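Local coordinates for cyclodipeptide synthase, BtCDPS (Bacillus thermoamylovorans, PDB 6ZTU), which probably makes cyclodipeptides by aminoacyl transfer, usually from aminoacyl-tRNAs in such enzymes, at residues 44-49 against 97-102. Numbering follows the deposited sequence.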
ATOM      1  N   TYR A  44     -11.225  -2.929 -11.863  1.00 36.67           N
ATOM      2  CA  TYR A  44     -11.036  -3.198 -10.440  1.00 34.52           C
ATOM      3  C   TYR A  44     -10.873  -1.907  -9.650  1.00 32.96           C
ATOM      4  O   TYR A  44     -11.427  -1.765  -8.551  1.00 32.66           O
ATOM      5  CB  TYR A  44      -9.826  -4.104 -10.229  1.00 31.96           C
ATOM      6  CG  TYR A  44      -9.598  -4.505  -8.784  1.00 31.81           C
ATOM      7  CD1 TYR A  44     -10.479  -5.359  -8.135  1.00 32.02           C
ATOM      8  CD2 TYR A  44      -8.506  -4.024  -8.071  1.00 27.66           C
ATOM      9  CE1 TYR A  44     -10.278  -5.733  -6.816  1.00 31.70           C
ATOM     10  CE2 TYR A  44      -8.289  -4.403  -6.743  1.00 25.92           C
ATOM     11  CZ  TYR A  44      -9.183  -5.255  -6.123  1.00 29.91           C
ATOM     12  OH  TYR A  44      -8.995  -5.631  -4.806  1.00 28.57           O
ATOM     13  N   ILE A  45     -10.110  -0.954 -10.188  1.00 34.52           N
ATOM     14  CA  ILE A  45      -9.958   0.330  -9.507  1.00 31.22           C
ATOM     15  C   ILE A  45     -11.320   1.006  -9.348  1.00 34.33           C
ATOM     16  O   ILE A  45     -11.644   1.551  -8.284  1.00 30.75           O
ATOM     17  CB  ILE A  45      -8.938   1.207 -10.263  1.00 33.08           C
ATOM     18  CG1 ILE A  45      -7.514   0.705  -9.983  1.00 32.43           C
ATOM     19  CG2 ILE A  45      -9.084   2.673  -9.878  1.00 33.59           C
ATOM     20  CD1 ILE A  45      -6.439   1.295 -10.896  1.00 34.78           C
ATOM     21  N   HIS A  46     -12.164   0.931 -10.382  1.00 36.81           N
ATOM     22  CA  HIS A  46     -13.518   1.463 -10.252  1.00 35.05           C
ATOM     23  C   HIS A  46     -14.305   0.731  -9.171  1.00 34.64           C
ATOM     24  O   HIS A  46     -15.025   1.357  -8.384  1.00 34.49           O
ATOM     25  CB  HIS A  46     -14.242   1.393 -11.597  1.00 35.72           C
ATOM     26  CG  HIS A  46     -13.998   2.589 -12.467  1.00 38.33           C
ATOM     27  ND1 HIS A  46     -14.900   3.630 -12.574  1.00 41.66           N
ATOM     28  CD2 HIS A  46     -12.945   2.921 -13.252  1.00 40.62           C
ATOM     29  CE1 HIS A  46     -14.415   4.546 -13.396  1.00 39.48           C
ATOM     30  NE2 HIS A  46     -13.230   4.141 -13.819  1.00 43.39           N
ATOM     31  N   GLN A  47     -14.173  -0.596  -9.104  1.00 33.41           N
ATOM     32  CA  GLN A  47     -14.879  -1.343  -8.072  1.00 33.70           C
ATOM     33  C   GLN A  47     -14.431  -0.906  -6.684  1.00 31.71           C
ATOM     34  O   GLN A  47     -15.260  -0.700  -5.794  1.00 30.97           O
ATOM     35  CB  GLN A  47     -14.645  -2.838  -8.261  1.00 35.72           C
ATOM     36  CG  GLN A  47     -15.360  -3.435  -9.455  1.00 38.34           C
ATOM     37  CD  GLN A  47     -15.454  -4.940  -9.334  1.00 43.97           C
ATOM     38  OE1 GLN A  47     -14.458  -5.608  -9.076  1.00 47.47           O
ATOM     39  NE2 GLN A  47     -16.656  -5.481  -9.506  1.00 49.55           N
ATOM     40  N   LEU A  48     -13.116  -0.752  -6.486  1.00 32.36           N
ATOM     41  CA  LEU A  48     -12.604  -0.318  -5.186  1.00 28.89           C
ATOM     42  C   LEU A  48     -13.204   1.020  -4.781  1.00 28.74           C
ATOM     43  O   LEU A  48     -13.656   1.198  -3.644  1.00 28.50           O
ATOM     44  CB  LEU A  48     -11.080  -0.208  -5.219  1.00 29.81           C
ATOM     45  CG  LEU A  48     -10.229  -1.468  -5.344  1.00 29.10           C
ATOM     46  CD1 LEU A  48      -8.775  -1.061  -5.505  1.00 27.22           C
ATOM     47  CD2 LEU A  48     -10.412  -2.340  -4.106  1.00 30.16           C
ATOM     48  N   ILE A  49     -13.226   1.966  -5.712  1.00 30.41           N
ATOM     49  CA  ILE A  49     -13.651   3.321  -5.396  1.00 30.61           C
ATOM     50  C   ILE A  49     -15.169   3.405  -5.297  1.00 28.79           C
ATOM     51  O   ILE A  49     -15.701   4.103  -4.432  1.00 31.11           O
ATOM     52  CB  ILE A  49     -13.070   4.296  -6.435  1.00 30.61           C
ATOM     53  CG1 ILE A  49     -11.549   4.410  -6.245  1.00 30.71           C
ATOM     54  CG2 ILE A  49     -13.713   5.665  -6.319  1.00 30.77           C
ATOM     55  CD1 ILE A  49     -10.827   5.064  -7.399  1.00 28.30           C
ATOM     56  N   SER A  97      -8.275   6.197 -11.322  1.00 31.94           N
ATOM     57  CA  SER A  97      -8.765   6.604 -10.011  1.00 31.29           C
ATOM     58  C   SER A  97      -9.542   7.913 -10.097  1.00 33.83           C
ATOM     59  O   SER A  97     -10.605   8.049  -9.485  1.00 30.50           O
ATOM     60  CB  SER A  97      -7.598   6.732  -9.030  1.00 32.26           C
ATOM     61  OG  SER A  97      -6.929   5.486  -8.902  1.00 29.81           O
ATOM     62  N   GLU A  98      -9.015   8.890 -10.836  1.00 34.10           N
ATOM     63  CA  GLU A  98      -9.716  10.163 -10.977  1.00 34.15           C
ATOM     64  C   GLU A  98     -11.098   9.961 -11.591  1.00 37.59           C
ATOM     65  O   GLU A  98     -12.083  10.528 -11.104  1.00 35.46           O
ATOM     66  CB  GLU A  98      -8.875  11.122 -11.818  1.00 35.62           C
ATOM     67  CG  GLU A  98      -9.386  12.549 -11.835  1.00 38.71           C
ATOM     68  CD  GLU A  98     -10.399  12.790 -12.934  1.00 50.94           C
ATOM     69  OE1 GLU A  98     -10.380  12.043 -13.941  1.00 51.03           O
ATOM     70  OE2 GLU A  98     -11.219  13.725 -12.788  1.00 55.46           O
ATOM     71  N   GLU A  99     -11.188   9.140 -12.648  1.00 39.49           N
ATOM     72  CA  GLU A  99     -12.474   8.806 -13.266  1.00 38.83           C
ATOM     73  C   GLU A  99     -13.500   8.372 -12.232  1.00 41.29           C
ATOM     74  O   GLU A  99     -14.600   8.929 -12.148  1.00 40.98           O
ATOM     75  CB  GLU A  99     -12.304   7.677 -14.281  1.00 41.59           C
ATOM     76  CG  GLU A  99     -11.680   8.037 -15.592  1.00 48.44           C
ATOM     77  CD  GLU A  99     -11.486   6.808 -16.460  1.00 53.75           C
ATOM     78  OE1 GLU A  99     -11.947   5.712 -16.046  1.00 49.20           O
ATOM     79  OE2 GLU A  99     -10.869   6.933 -17.543  1.00 58.12           O
ATOM     80  N   ALA A 100     -13.154   7.349 -11.444  1.00 35.65           N
ATOM     81  CA  ALA A 100     -14.119   6.745 -10.538  1.00 34.79           C
ATOM     82  C   ALA A 100     -14.465   7.681  -9.389  1.00 34.73           C
ATOM     83  O   ALA A 100     -15.619   7.735  -8.945  1.00 34.38           O
ATOM     84  CB  ALA A 100     -13.571   5.415 -10.017  1.00 33.27           C
ATOM     85  N   LEU A 101     -13.480   8.421  -8.880  1.00 34.15           N
ATOM     86  CA  LEU A 101     -13.778   9.402  -7.846  1.00 31.56           C
ATOM     87  C   LEU A 101     -14.738  10.461  -8.376  1.00 34.54           C
ATOM     88  O   LEU A 101     -15.758  10.764  -7.745  1.00 33.50           O
ATOM     89  CB  LEU A 101     -12.485  10.033  -7.339  1.00 30.40           C
ATOM     90  CG  LEU A 101     -11.652   9.101  -6.449  1.00 30.31           C
ATOM     91  CD1 LEU A 101     -10.240   9.660  -6.266  1.00 28.58           C
ATOM     92  CD2 LEU A 101     -12.334   8.874  -5.105  1.00 28.50           C
ATOM     93  N   ARG A 102     -14.441  11.001  -9.560  1.00 35.34           N
ATOM     94  CA  ARG A 102     -15.317  12.005 -10.156  1.00 38.22           C
ATOM     95  C   ARG A 102     -16.714  11.443 -10.394  1.00 39.09           C
ATOM     96  O   ARG A 102     -17.715  12.100 -10.090  1.00 37.82           O
ATOM     97  CB  ARG A 102     -14.705  12.517 -11.460  1.00 41.88           C
ATOM     98  CG  ARG A 102     -15.605  13.471 -12.231  1.00 43.30           C
ATOM     99  CD  ARG A 102     -14.810  14.286 -13.242  1.00 46.31           C
ATOM    100  NE  ARG A 102     -13.746  13.510 -13.876  1.00 52.52           N
ATOM    101  CZ  ARG A 102     -13.924  12.689 -14.910  1.00 56.17           C
ATOM    102  NH1 ARG A 102     -15.132  12.525 -15.434  1.00 58.44           N
ATOM    103  NH2 ARG A 102     -12.892  12.023 -15.420  1.00 51.59           N
TER
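Glu99 OE1 is gripped by two donors, NE2 of His46 on the facing helix at 3.0 Å and the side-chain amide of Gln42 one turn before that histidine. The bond from His46 is nearly straight (163° at the hydrogen) and lies close to the imidazole plane; it uses the anti lone pair of OE1, and the carboxylate is turned 50° against the ring. At the other ring nitrogen, ND1 is hydrogen-bonded to Lys103 NZ. One face of the imidazole receives the methyl of Ala100 in a CH-pi contact, with CB 3.6 Å from the ring centroid and nearest the rim at ND1. Here the axes of 44-49 and 97-102 pass 8.9 Å apart, crossing at -37°, with Ala100 facing the other segment. Ile49 continues the seam on its apolar side. Its CG2, anti to the backbone N, meets both Ala100 CB and Leu101 CD2, each at 3.7 Å, while CD1 reaches over the backbone of Ser97. Ile45 CG2 packs against Ser97 OG at 3.7 Å, a hydroxyl already bonded to the carbonyl of His93 one turn back. Helix 42-55, the beta-alpha-beta crossover between parallel strands 28-32 and 58-63 of the Rossmann-like fold, is thus clamped to the C-terminal end of helix 79-103. With NE2 donating to a carboxylate and ND1 bonded to an ammonium group, the imidazole is probably neutral, its proton on NE2, and its rotation is probably held from both nitrogens.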